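DnaJ homolog subfamily C member 3 (PDB 3IEG) acts as a co-chaperone of the endoplasmic reticulum unfolded protein response, binding misfolded proteins through its tetratricopeptide repeats and stimulating an Hsp70 partner through its J domain. Local coordinates at residues 197-200 against 206-209; 228-233 against 262-267; 243-248 against 275-280; 308-313 against 339-344; 314-317 against 323-326. One frame throughout, in Å; residues are numbered along the deposited sequence.

Contact 1: 197-200 against 206-209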
# COMPACT_ATOMS: atom_id res chain seq x y z
N LEU A 197 4.56 -4.41 8.10
CA LEU A 197 3.90 -5.50 7.40
C LEU A 197 4.85 -6.12 6.37
O LEU A 197 4.92 -7.35 6.21
CB LEU A 197 2.58 -5.04 6.77
CG LEU A 197 1.42 -4.71 7.71
CD1 LEU A 197 0.29 -4.04 6.93
CD2 LEU A 197 0.91 -5.95 8.43
N TYR A 198 5.60 -5.25 5.69
CA TYR A 198 6.66 -5.71 4.81
C TYR A 198 7.66 -6.57 5.59
O TYR A 198 8.09 -7.62 5.10
CB TYR A 198 7.38 -4.53 4.18
CG TYR A 198 6.73 -3.92 2.97
CD1 TYR A 198 6.67 -2.54 2.83
CD2 TYR A 198 6.20 -4.71 1.94
CE1 TYR A 198 6.09 -1.96 1.71
CE2 TYR A 198 5.60 -4.13 0.81
CZ TYR A 198 5.56 -2.76 0.71
OH TYR A 198 5.00 -2.16 -0.38
N TYR A 199 8.02 -6.12 6.78
CA TYR A 199 8.99 -6.83 7.61
C TYR A 199 8.51 -8.24 7.85
O TYR A 199 9.21 -9.19 7.48
CB TYR A 199 9.24 -6.10 8.93
CG TYR A 199 10.41 -6.63 9.74
CD1 TYR A 199 11.71 -6.20 9.49
CD2 TYR A 199 10.21 -7.55 10.77
CE1 TYR A 199 12.79 -6.66 10.24
CE2 TYR A 199 11.28 -8.02 11.53
CZ TYR A 199 12.57 -7.58 11.26
OH TYR A 199 13.63 -8.05 12.00
N GLN A 200 7.32 -8.38 8.44
CA GLN A 200 6.72 -9.69 8.68
C GLN A 200 6.65 -10.51 7.40
O GLN A 200 6.76 -11.73 7.44
CB GLN A 200 5.33 -9.55 9.30
CG GLN A 200 5.30 -9.41 10.83
CD GLN A 200 3.91 -9.03 11.39
OE1 GLN A 200 3.12 -8.31 10.73
NE2 GLN A 200 3.61 -9.49 12.60
N LEU A 206 11.88 -3.06 1.10
CA LEU A 206 10.74 -2.13 1.08
C LEU A 206 10.42 -1.67 2.49
O LEU A 206 10.13 -0.50 2.69
CB LEU A 206 9.51 -2.76 0.43
CG LEU A 206 9.60 -3.05 -1.08
CD1 LEU A 206 8.56 -4.10 -1.51
CD2 LEU A 206 9.51 -1.76 -1.93
N SER A 207 10.49 -2.60 3.45
CA SER A 207 10.37 -2.27 4.88
C SER A 207 11.31 -1.12 5.26
O SER A 207 10.89 -0.15 5.90
CB SER A 207 10.63 -3.50 5.74
OG SER A 207 10.48 -3.24 7.13
N LEU A 208 12.57 -1.22 4.83
CA LEU A 208 13.58 -0.22 5.15
C LEU A 208 13.23 1.15 4.56
O LEU A 208 13.25 2.15 5.28
CB LEU A 208 14.96 -0.65 4.62
CG LEU A 208 16.30 -0.30 5.30
CD1 LEU A 208 17.43 -0.34 4.25
CD2 LEU A 208 16.30 1.02 6.05
N SER A 209 12.93 1.19 3.27
CA SER A 209 12.67 2.46 2.59
C SER A 209 11.32 3.03 3.01
O SER A 209 11.08 4.23 2.91
CB SER A 209 12.73 2.32 1.07
OG SER A 209 11.66 1.53 0.60
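Helices 188-201 and 204-217 come together with Y198 facing S207, their CA atoms 5.1 Å apart, close enough that a large side chain at this point of the interface would be hard to place. The two helices form the hairpin of TPR 6, and Y198 and S207 hold the positions at which the repeat's consensus has a tyrosine and a small residue, usually alanine. S207 CB lies against Y198 CB at 3.7 Å. This close approach brings L206 under the aromatic ring: its CB sits over the centre of one face of Y198 in a CH-pi contact, 3.7 Å from the ring centroid and 10° off its normal. L206 CD1 continues across the same ring, 3.8 Å from Y198 CE2. The ring is carried there by a CG anti to the carbonyl carbon (chi1 -83°). Replacing Y198 with an alanine would probably leave L206 CB without the face it rests on and open a gap between the two helices of the hairpin, next to K178. S207 OG, placed opposite its own backbone N, points to the other tyrosine, 3.6 Å from Y199 CB and at the edge of that ring; S207 OG is hydrogen-bonded with S195 O and with H227 NE2. Y199 OH is hydrogen-bonded to E264 OE1 and Q230 NE2. The contact thus lies between two flanking helices: Y198 also touches K178 of helix 170-181, while Y199 and S207 both pack on V231 of helix 222-246.

Contact 2: 228-233 against 262-267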
# COMPACT_ATOMS: atom_id res chain seq x y z
N TYR A 228 13.75 1.01 12.49
CA TYR A 228 14.81 1.40 11.53
C TYR A 228 16.13 0.72 11.86
O TYR A 228 16.78 0.14 10.98
CB TYR A 228 15.00 2.92 11.54
CG TYR A 228 16.16 3.47 10.71
CD1 TYR A 228 16.19 3.31 9.33
CD2 TYR A 228 17.19 4.19 11.31
CE1 TYR A 228 17.23 3.82 8.57
CE2 TYR A 228 18.24 4.71 10.56
CZ TYR A 228 18.25 4.52 9.20
OH TYR A 228 19.27 5.02 8.43
N LYS A 229 16.52 0.76 13.13
CA LYS A 229 17.78 0.17 13.56
C LYS A 229 17.80 -1.33 13.32
O LYS A 229 18.83 -1.88 12.93
CB LYS A 229 18.08 0.50 15.02
CG LYS A 229 18.16 2.00 15.29
CD LYS A 229 18.90 2.33 16.57
CE LYS A 229 18.10 2.02 17.82
NZ LYS A 229 18.74 2.64 19.02
N GLN A 230 16.65 -1.97 13.52
CA GLN A 230 16.50 -3.41 13.31
C GLN A 230 16.56 -3.79 11.82
O GLN A 230 17.35 -4.64 11.45
CB GLN A 230 15.21 -3.93 13.95
CG GLN A 230 14.87 -5.37 13.63
CD GLN A 230 15.77 -6.39 14.34
OE1 GLN A 230 16.68 -6.02 15.07
NE2 GLN A 230 15.50 -7.67 14.12
N VAL A 231 15.74 -3.16 10.98
CA VAL A 231 15.77 -3.47 9.55
C VAL A 231 17.08 -3.08 8.93
O VAL A 231 17.59 -3.81 8.11
CB VAL A 231 14.62 -2.82 8.68
CG1 VAL A 231 13.66 -3.87 8.17
CG2 VAL A 231 13.92 -1.67 9.39
N LYS A 232 17.62 -1.91 9.30
CA LYS A 232 18.89 -1.44 8.74
C LYS A 232 19.96 -2.53 8.88
O LYS A 232 20.58 -2.91 7.87
CB LYS A 232 19.35 -0.14 9.38
CG LYS A 232 20.25 0.70 8.50
CD LYS A 232 20.91 1.80 9.33
CE LYS A 232 22.20 2.29 8.72
NZ LYS A 232 21.93 3.25 7.62
N LYS A 233 20.12 -3.04 10.10
CA LYS A 233 21.05 -4.14 10.39
C LYS A 233 20.71 -5.43 9.64
O LYS A 233 21.55 -6.01 8.97
CB LYS A 233 21.09 -4.44 11.89
CG LYS A 233 21.92 -3.47 12.73
CD LYS A 233 21.76 -3.76 14.25
CE LYS A 233 22.24 -5.17 14.61
NZ LYS A 233 22.31 -5.36 16.08
N LYS A 262 20.14 -15.17 13.56
CA LYS A 262 20.36 -14.74 14.93
C LYS A 262 19.57 -13.45 15.15
O LYS A 262 18.72 -13.37 16.04
CB LYS A 262 21.84 -14.51 15.19
CG LYS A 262 22.39 -15.21 16.43
CD LYS A 262 22.87 -16.64 16.10
CE LYS A 262 23.81 -17.20 17.17
NZ LYS A 262 23.10 -17.49 18.45
N THR A 263 19.82 -12.44 14.30
CA THR A 263 19.24 -11.11 14.50
C THR A 263 17.74 -11.00 14.18
O THR A 263 17.10 -10.01 14.55
CB THR A 263 20.15 -9.95 13.94
OG1 THR A 263 19.45 -9.17 12.96
CG2 THR A 263 21.39 -10.48 13.32
N GLU A 264 17.16 -12.01 13.53
CA GLU A 264 15.71 -12.13 13.43
C GLU A 264 15.22 -13.57 13.49
O GLU A 264 14.94 -14.17 12.46
CB GLU A 264 15.17 -11.43 12.18
CG GLU A 264 13.64 -11.44 12.07
CD GLU A 264 12.96 -11.01 13.36
OE1 GLU A 264 13.13 -9.84 13.76
OE2 GLU A 264 12.26 -11.84 13.98
N PRO A 265 15.09 -14.13 14.71
CA PRO A 265 14.71 -15.54 14.88
C PRO A 265 13.21 -15.79 14.92
O PRO A 265 12.78 -16.93 14.77
CB PRO A 265 15.32 -15.91 16.23
CG PRO A 265 15.58 -14.59 16.94
CD PRO A 265 15.31 -13.46 16.00
N SER A 266 12.42 -14.73 15.11
CA SER A 266 10.96 -14.85 15.27
C SER A 266 10.21 -15.02 13.94
O SER A 266 9.36 -15.92 13.81
CB SER A 266 10.40 -13.63 16.02
OG SER A 266 11.03 -13.47 17.28
N VAL A 267 10.51 -14.17 12.97
CA VAL A 267 9.79 -14.17 11.69
C VAL A 267 10.28 -15.31 10.83
O VAL A 267 11.39 -15.27 10.31
CB VAL A 267 9.98 -12.83 10.96
CG1 VAL A 267 9.18 -12.82 9.67
CG2 VAL A 267 9.56 -11.67 11.85
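Q230 NE2 is gripped from several sides, with T263 O and E264 OE1 across the contact and Y199 OH from helix 188-201. The sound bond within the pair is the one to T263 O, 2.9 Å from Q230 NE2 with an N-H...O angle of 153°; the carbonyl oxygen lies close to the plane of the amide, whereas the donor is tilted somewhat from the carbonyl plane. The second, from Q230 NE2 to E264 OE1, is weak: 3.2 Å and bent to 128°. Here the amide and carboxylate planes stand nearly perpendicular, and the two side chains cross at about a right angle. Q230 reaches across because its chain, leaving the helix with CG opposite the backbone N, bends at chi2 (73°) and turns the amide to the turn that follows helix 250-263. The stronger partner of E264 OE1 is Y199 OH. The other carboxylate oxygen works within its own turn, where E264 OE2 accepts from V267 N at 3.1 Å on its anti side, and more weakly from S266 N. E264 is buried, yet all the donors named here are neutral: a phenol, an amide and two backbone N-H groups. Such a shell can spread a negative charge without an ion pair. Q230 ties helix 222-246 to the turn mainly through T263 O, and E264 probably links the turn to Y199 of TPR 6 while its charge is solvated by the protein itself.

Contact 3: 243-248 against 275-280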
# COMPACT_ATOMS: atom_id res chain seq x y z
N GLU A 243 26.29 -10.44 -1.42
CA GLU A 243 27.54 -9.97 -1.98
C GLU A 243 28.63 -11.06 -1.85
O GLU A 243 29.38 -11.33 -2.79
CB GLU A 243 27.95 -8.68 -1.29
CG GLU A 243 29.27 -8.15 -1.73
CD GLU A 243 29.37 -6.66 -1.52
OE1 GLU A 243 30.52 -6.14 -1.48
OE2 GLU A 243 28.28 -6.03 -1.40
N LEU A 244 28.68 -11.70 -0.69
CA LEU A 244 29.61 -12.80 -0.52
C LEU A 244 29.32 -13.96 -1.49
O LEU A 244 30.27 -14.49 -2.08
CB LEU A 244 29.66 -13.26 0.94
CG LEU A 244 30.16 -12.18 1.91
CD1 LEU A 244 29.74 -12.49 3.35
CD2 LEU A 244 31.67 -11.93 1.80
N ILE A 245 28.05 -14.33 -1.70
CA ILE A 245 27.79 -15.47 -2.60
C ILE A 245 28.15 -15.10 -4.04
O ILE A 245 28.51 -15.96 -4.83
CB ILE A 245 26.36 -16.18 -2.49
CG1 ILE A 245 25.45 -15.80 -3.64
CG2 ILE A 245 25.66 -16.07 -1.13
CD1 ILE A 245 25.43 -16.83 -4.72
N ARG A 246 28.06 -13.81 -4.38
CA ARG A 246 28.44 -13.33 -5.71
C ARG A 246 29.94 -13.57 -6.02
O ARG A 246 30.32 -13.85 -7.17
CB ARG A 246 28.08 -11.85 -5.83
CG ARG A 246 28.50 -11.19 -7.14
CD ARG A 246 28.72 -9.70 -6.96
NE ARG A 246 29.76 -9.41 -5.98
CZ ARG A 246 29.96 -8.22 -5.43
NH1 ARG A 246 29.20 -7.19 -5.77
NH2 ARG A 246 30.93 -8.06 -4.54
N ASP A 247 30.78 -13.48 -5.00
CA ASP A 247 32.22 -13.63 -5.17
C ASP A 247 32.72 -15.02 -4.83
O ASP A 247 33.92 -15.21 -4.67
CB ASP A 247 32.96 -12.63 -4.29
CG ASP A 247 32.67 -11.20 -4.68
OD1 ASP A 247 32.27 -10.94 -5.83
OD2 ASP A 247 32.84 -10.32 -3.81
N GLY A 248 31.82 -15.99 -4.71
CA GLY A 248 32.21 -17.36 -4.39
C GLY A 248 32.69 -17.60 -2.96
O GLY A 248 33.24 -18.66 -2.66
N LYS A 275 18.04 -20.33 5.24
CA LYS A 275 18.37 -21.73 5.06
C LYS A 275 18.49 -22.07 3.58
O LYS A 275 19.43 -22.76 3.19
CB LYS A 275 17.34 -22.63 5.74
CG LYS A 275 17.66 -22.97 7.20
CD LYS A 275 16.66 -24.00 7.74
CE LYS A 275 16.81 -24.20 9.25
NZ LYS A 275 15.97 -25.35 9.72
N GLU A 276 17.57 -21.57 2.77
CA GLU A 276 17.64 -21.78 1.33
C GLU A 276 18.99 -21.33 0.74
O GLU A 276 19.62 -22.05 -0.02
CB GLU A 276 16.48 -21.09 0.61
CG GLU A 276 16.45 -21.42 -0.88
CD GLU A 276 15.66 -20.43 -1.72
OE1 GLU A 276 14.47 -20.22 -1.41
OE2 GLU A 276 16.22 -19.91 -2.71
N ARG A 277 19.41 -20.12 1.10
CA ARG A 277 20.69 -19.58 0.62
C ARG A 277 21.88 -20.36 1.20
O ARG A 277 22.90 -20.54 0.52
CB ARG A 277 20.81 -18.07 0.89
CG ARG A 277 19.76 -17.18 0.21
CD ARG A 277 19.69 -17.41 -1.30
NE ARG A 277 20.70 -16.67 -2.06
CZ ARG A 277 21.20 -17.05 -3.23
NH1 ARG A 277 20.82 -18.19 -3.79
NH2 ARG A 277 22.11 -16.31 -3.84
N ILE A 278 21.75 -20.85 2.43
CA ILE A 278 22.80 -21.67 3.02
C ILE A 278 22.89 -23.00 2.25
O ILE A 278 23.98 -23.47 1.93
CB ILE A 278 22.62 -21.86 4.54
CG1 ILE A 278 23.04 -20.58 5.28
CG2 ILE A 278 23.45 -23.07 5.05
CD1 ILE A 278 22.58 -20.48 6.73
N CYS A 279 21.73 -23.56 1.94
CA CYS A 279 21.64 -24.72 1.06
C CYS A 279 22.41 -24.49 -0.24
O CYS A 279 23.15 -25.36 -0.71
CB CYS A 279 20.17 -25.06 0.81
SG CYS A 279 19.82 -25.90 -0.74
N HIS A 280 22.25 -23.29 -0.80
CA HIS A 280 22.99 -22.86 -1.99
C HIS A 280 24.49 -22.80 -1.73
O HIS A 280 25.27 -23.29 -2.53
CB HIS A 280 22.47 -21.50 -2.47
CG HIS A 280 23.05 -21.05 -3.78
ND1 HIS A 280 22.76 -21.66 -4.98
CD2 HIS A 280 23.89 -20.02 -4.07
CE1 HIS A 280 23.41 -21.04 -5.95
NE2 HIS A 280 24.10 -20.05 -5.43
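I245, in the last turn of helix 222-246, reaches over to R277 and H280 of helix 268-284. Its CB points to that helix but touches nothing on it, and the same holds for the CG2 branch, which lies anti to the carbonyl carbon. The other branch does the touching. CG1 of I245 comes 3.4 Å from R277 NH2, approaching the guanidinium obliquely. At the tip, I245 CD1 meets the same NH2 and also the edge of the H280 imidazole, 3.6 Å from H280 NE2 and about as far from CD2. One methyl thus rests against two polar groups at once, which are themselves layered: R277 NH1 lies 3.5 Å above the plane of the H280 ring, toward its rim. Both have polar partners elsewhere, R277 NE in a salt bridge with E242 and H280 ND1 in a hydrogen bond with D311, and these anchor the groups on which I245 rests. Just beyond, a Schellman motif with G248 as C-prime ends the helix. Joining TPR 7 to TPR 8, this partly exposed seam is of the kind by which adjacent repeats stack in a TPR superhelix.

Contact 4: 308-313 against 339-344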
# COMPACT_ATOMS: atom_id res chain seq x y z
N ALA A 308 16.28 -24.94 -4.18
CA ALA A 308 16.66 -26.01 -3.27
C ALA A 308 16.74 -27.35 -3.99
O ALA A 308 17.64 -28.16 -3.72
CB ALA A 308 15.68 -26.10 -2.09
N LEU A 309 15.81 -27.58 -4.91
CA LEU A 309 15.83 -28.79 -5.73
C LEU A 309 17.08 -28.86 -6.60
O LEU A 309 17.77 -29.88 -6.60
CB LEU A 309 14.56 -28.88 -6.59
CG LEU A 309 13.31 -29.25 -5.79
CD1 LEU A 309 12.05 -28.99 -6.61
CD2 LEU A 309 13.38 -30.69 -5.29
N LYS A 310 17.37 -27.77 -7.31
CA LYS A 310 18.54 -27.69 -8.19
C LYS A 310 19.83 -27.86 -7.41
O LYS A 310 20.74 -28.57 -7.85
CB LYS A 310 18.57 -26.35 -8.94
CG LYS A 310 17.58 -26.23 -10.10
CD LYS A 310 17.29 -24.76 -10.48
CE LYS A 310 18.54 -24.05 -11.00
NZ LYS A 310 18.23 -22.63 -11.30
N ASP A 311 19.91 -27.22 -6.25
CA ASP A 311 21.12 -27.25 -5.44
C ASP A 311 21.33 -28.62 -4.79
O ASP A 311 22.47 -29.10 -4.73
CB ASP A 311 21.15 -26.10 -4.42
CG ASP A 311 21.38 -24.75 -5.09
OD1 ASP A 311 21.92 -24.73 -6.20
OD2 ASP A 311 21.02 -23.71 -4.50
N ARG A 312 20.24 -29.24 -4.32
CA ARG A 312 20.33 -30.62 -3.83
C ARG A 312 20.72 -31.57 -4.96
O ARG A 312 21.59 -32.42 -4.78
CB ARG A 312 19.04 -31.09 -3.16
CG ARG A 312 19.24 -32.41 -2.41
CD ARG A 312 18.12 -32.75 -1.48
NE ARG A 312 16.94 -33.17 -2.23
CZ ARG A 312 15.80 -33.58 -1.68
NH1 ARG A 312 15.66 -33.64 -0.36
NH2 ARG A 312 14.80 -33.93 -2.48
N ALA A 313 20.10 -31.40 -6.13
CA ALA A 313 20.50 -32.13 -7.32
C ALA A 313 22.01 -32.02 -7.52
O ALA A 313 22.72 -33.02 -7.47
CB ALA A 313 19.75 -31.64 -8.54
N ASP A 339 12.12 -23.43 -18.46
CA ASP A 339 13.37 -22.96 -17.85
C ASP A 339 14.56 -23.70 -18.42
O ASP A 339 14.71 -24.91 -18.25
CB ASP A 339 13.36 -23.09 -16.32
CG ASP A 339 14.68 -22.64 -15.68
OD1 ASP A 339 14.90 -22.94 -14.49
OD2 ASP A 339 15.50 -21.99 -16.37
N GLN A 340 15.41 -22.94 -19.10
CA GLN A 340 16.59 -23.47 -19.77
C GLN A 340 17.62 -24.02 -18.78
O GLN A 340 18.37 -24.94 -19.11
CB GLN A 340 17.22 -22.37 -20.64
CG GLN A 340 18.31 -22.86 -21.58
CD GLN A 340 19.27 -21.76 -21.99
OE1 GLN A 340 20.48 -21.87 -21.78
NE2 GLN A 340 18.74 -20.68 -22.57
N GLN A 341 17.66 -23.45 -17.58
CA GLN A 341 18.67 -23.83 -16.60
C GLN A 341 18.41 -25.21 -16.01
O GLN A 341 19.34 -25.98 -15.83
CB GLN A 341 18.81 -22.78 -15.51
CG GLN A 341 20.24 -22.64 -15.00
CD GLN A 341 20.38 -21.56 -13.94
OE1 GLN A 341 19.88 -20.45 -14.10
NE2 GLN A 341 21.06 -21.90 -12.84
N ILE A 342 17.14 -25.52 -15.72
CA ILE A 342 16.78 -26.85 -15.25
C ILE A 342 17.14 -27.90 -16.30
O ILE A 342 17.85 -28.86 -16.00
CB ILE A 342 15.29 -26.95 -14.87
CG1 ILE A 342 14.99 -26.07 -13.65
CG2 ILE A 342 14.92 -28.39 -14.57
CD1 ILE A 342 13.52 -25.98 -13.28
N ARG A 343 16.68 -27.69 -17.53
CA ARG A 343 16.97 -28.59 -18.65
C ARG A 343 18.45 -28.94 -18.75
O ARG A 343 18.80 -30.11 -18.83
CB ARG A 343 16.50 -28.01 -19.98
CG ARG A 343 15.01 -28.16 -20.26
CD ARG A 343 14.70 -28.00 -21.75
NE ARG A 343 15.39 -26.86 -22.35
CZ ARG A 343 14.93 -25.61 -22.36
NH1 ARG A 343 13.76 -25.31 -21.79
NH2 ARG A 343 15.63 -24.64 -22.94
N GLU A 344 19.31 -27.92 -18.74
CA GLU A 344 20.75 -28.11 -18.90
C GLU A 344 21.31 -29.11 -17.88
O GLU A 344 22.08 -30.02 -18.23
CB GLU A 344 21.51 -26.77 -18.81
CG GLU A 344 21.60 -25.97 -20.13
CD GLU A 344 22.42 -24.68 -20.00
OE1 GLU A 344 22.07 -23.83 -19.14
OE2 GLU A 344 23.41 -24.52 -20.75
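K310 turns its chain to I342 and Q341 through a CG anti to the carbonyl carbon (chi1 -76°) and a bend at chi3 (64°), which lifts the ammonium end over the start of helix 340-357. This helix follows TPR 9 and packs on helix 306-318 of that repeat, much as the helix after the last repeat commonly does in TPR domains. K310 and I342 are the nearest residues of the two backbones, 7.3 Å between CA atoms. Midway along the lysine, CD rests on I342 CG1 at 4.1 Å, the side chains crossing at about a right angle; I342, buried, also touches Q333. Farther out the ammonium group reaches the amide of Q341, with K310 NZ 3.6 Å from Q341 CD. The carboxylate of D339 is near but not in contact, its OD1 4.6 Å from K310 NZ, and the opposite charges probably attract. An alanine at K310 would probably uncover the flank of I342 and leave D339 without this nearby positive charge. D339 is the N-cap of helix 340-357: its OD2 takes the N-H of Q341 at 2.9 Å, the donor standing 62° out of the carboxylate plane.

Contact 5: 314-317 against 323-326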
# COMPACT_ATOMS: atom_id res chain seq x y z
N GLU A 314 22.51 -30.80 -7.70
CA GLU A 314 23.94 -30.60 -7.88
C GLU A 314 24.79 -31.34 -6.83
O GLU A 314 25.86 -31.85 -7.14
CB GLU A 314 24.30 -29.12 -7.95
CG GLU A 314 24.32 -28.53 -9.37
CD GLU A 314 24.74 -27.05 -9.41
OE1 GLU A 314 25.76 -26.70 -8.75
OE2 GLU A 314 24.06 -26.25 -10.10
N ALA A 315 24.29 -31.41 -5.60
CA ALA A 315 25.00 -32.10 -4.53
C ALA A 315 24.95 -33.63 -4.68
O ALA A 315 25.91 -34.31 -4.32
CB ALA A 315 24.48 -31.69 -3.18
N TYR A 316 23.85 -34.15 -5.21
CA TYR A 316 23.71 -35.60 -5.45
C TYR A 316 24.71 -36.12 -6.47
O TYR A 316 25.19 -37.25 -6.35
CB TYR A 316 22.29 -35.95 -5.90
CG TYR A 316 21.30 -36.10 -4.78
CD1 TYR A 316 19.98 -35.68 -4.92
CD2 TYR A 316 21.69 -36.66 -3.55
CE1 TYR A 316 19.07 -35.81 -3.89
CE2 TYR A 316 20.77 -36.79 -2.51
CZ TYR A 316 19.47 -36.37 -2.69
OH TYR A 316 18.57 -36.50 -1.67
N LEU A 317 25.00 -35.30 -7.47
CA LEU A 317 25.94 -35.63 -8.54
C LEU A 317 27.39 -35.79 -8.06
O LEU A 317 28.11 -36.66 -8.55
CB LEU A 317 25.88 -34.57 -9.66
CG LEU A 317 24.61 -34.45 -10.50
CD1 LEU A 317 24.69 -33.23 -11.40
CD2 LEU A 317 24.38 -35.71 -11.33
N ASP A 323 20.43 -41.14 -9.77
CA ASP A 323 18.99 -41.38 -9.69
C ASP A 323 18.25 -40.30 -8.90
O ASP A 323 17.18 -39.84 -9.30
CB ASP A 323 18.70 -42.76 -9.08
CG ASP A 323 18.80 -43.90 -10.10
OD1 ASP A 323 19.69 -43.87 -10.99
OD2 ASP A 323 17.98 -44.84 -10.01
N GLU A 324 18.84 -39.91 -7.77
CA GLU A 324 18.27 -38.88 -6.89
C GLU A 324 18.41 -37.49 -7.49
O GLU A 324 17.55 -36.63 -7.29
CB GLU A 324 18.93 -38.92 -5.52
CG GLU A 324 18.49 -40.07 -4.62
CD GLU A 324 19.35 -41.32 -4.75
OE1 GLU A 324 20.11 -41.46 -5.74
OE2 GLU A 324 19.27 -42.18 -3.85
N ALA A 325 19.50 -37.28 -8.23
CA ALA A 325 19.76 -36.01 -8.88
C ALA A 325 18.72 -35.73 -9.96
O ALA A 325 18.17 -34.64 -9.99
CB ALA A 325 21.16 -35.96 -9.46
N ILE A 326 18.44 -36.72 -10.82
CA ILE A 326 17.46 -36.53 -11.89
C ILE A 326 16.05 -36.37 -11.33
O ILE A 326 15.28 -35.54 -11.80
CB ILE A 326 17.52 -37.62 -13.03
CG1 ILE A 326 16.75 -38.91 -12.66
CG2 ILE A 326 18.96 -37.86 -13.53
CD1 ILE A 326 17.59 -40.19 -12.54
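This is an apolar contact inside one helical hairpin, Y316 and L317 of helix 306-318 packing on E324 and A325 of helix 322-333, and it forms the close point of TPR 9. Y316 and A325, whose CA atoms are 5.2 Å apart, occupy the consensus tyrosine and alanine positions of the tetratricopeptide repeat. The face of the Y316 ring is laid against E324 CB in a CH-pi contact, 3.5 Å from the centroid and 16° off the normal, with the carbon shifted toward the rim nearest CD1 and CE1. Only the root of the glutamate takes part: beyond CB its chain bends at chi2 (92°) and the carboxylate leads away from 314-317. A backbone atom also comes close, as A325 N lies 3.7 Å from Y316 CD1, oblique to the ring. Outside the hairpin, Y316 touches I292 of helix 288-301, while L317 reaches A349 and L352 of helix 340-357, so the pair is flanked by the preceding repeat and by the C-terminal helix. The small side chain of A325 is consistent with the close approach of the helices, its CB 3.7 Å from Y316 CB and equally far from L317 CD2.

In the fold
Contacts 1 and 5 are equivalent places in TPR 6 and TPR 9, each a tyrosine face and a small residue inside a hairpin, but contact 1 is buried whereas contact 5 is partly exposed; 2 and 4 are partly buried. Contacts 2 to 4 instead join helices farther apart in sequence: 2 by hydrogen bonds round a buried carboxylate, 3 by a methyl against a guanidinium and an imidazole at the surface, 4 by a lysine chain on isoleucine. Helix 222-246 serves contacts 2 and 3; helix 306-318 serves 4 and 5, with 5 nested within 4. Y199 connects contact 1 to contact 2, and the H280-D311 hydrogen bond connects 3 to 4.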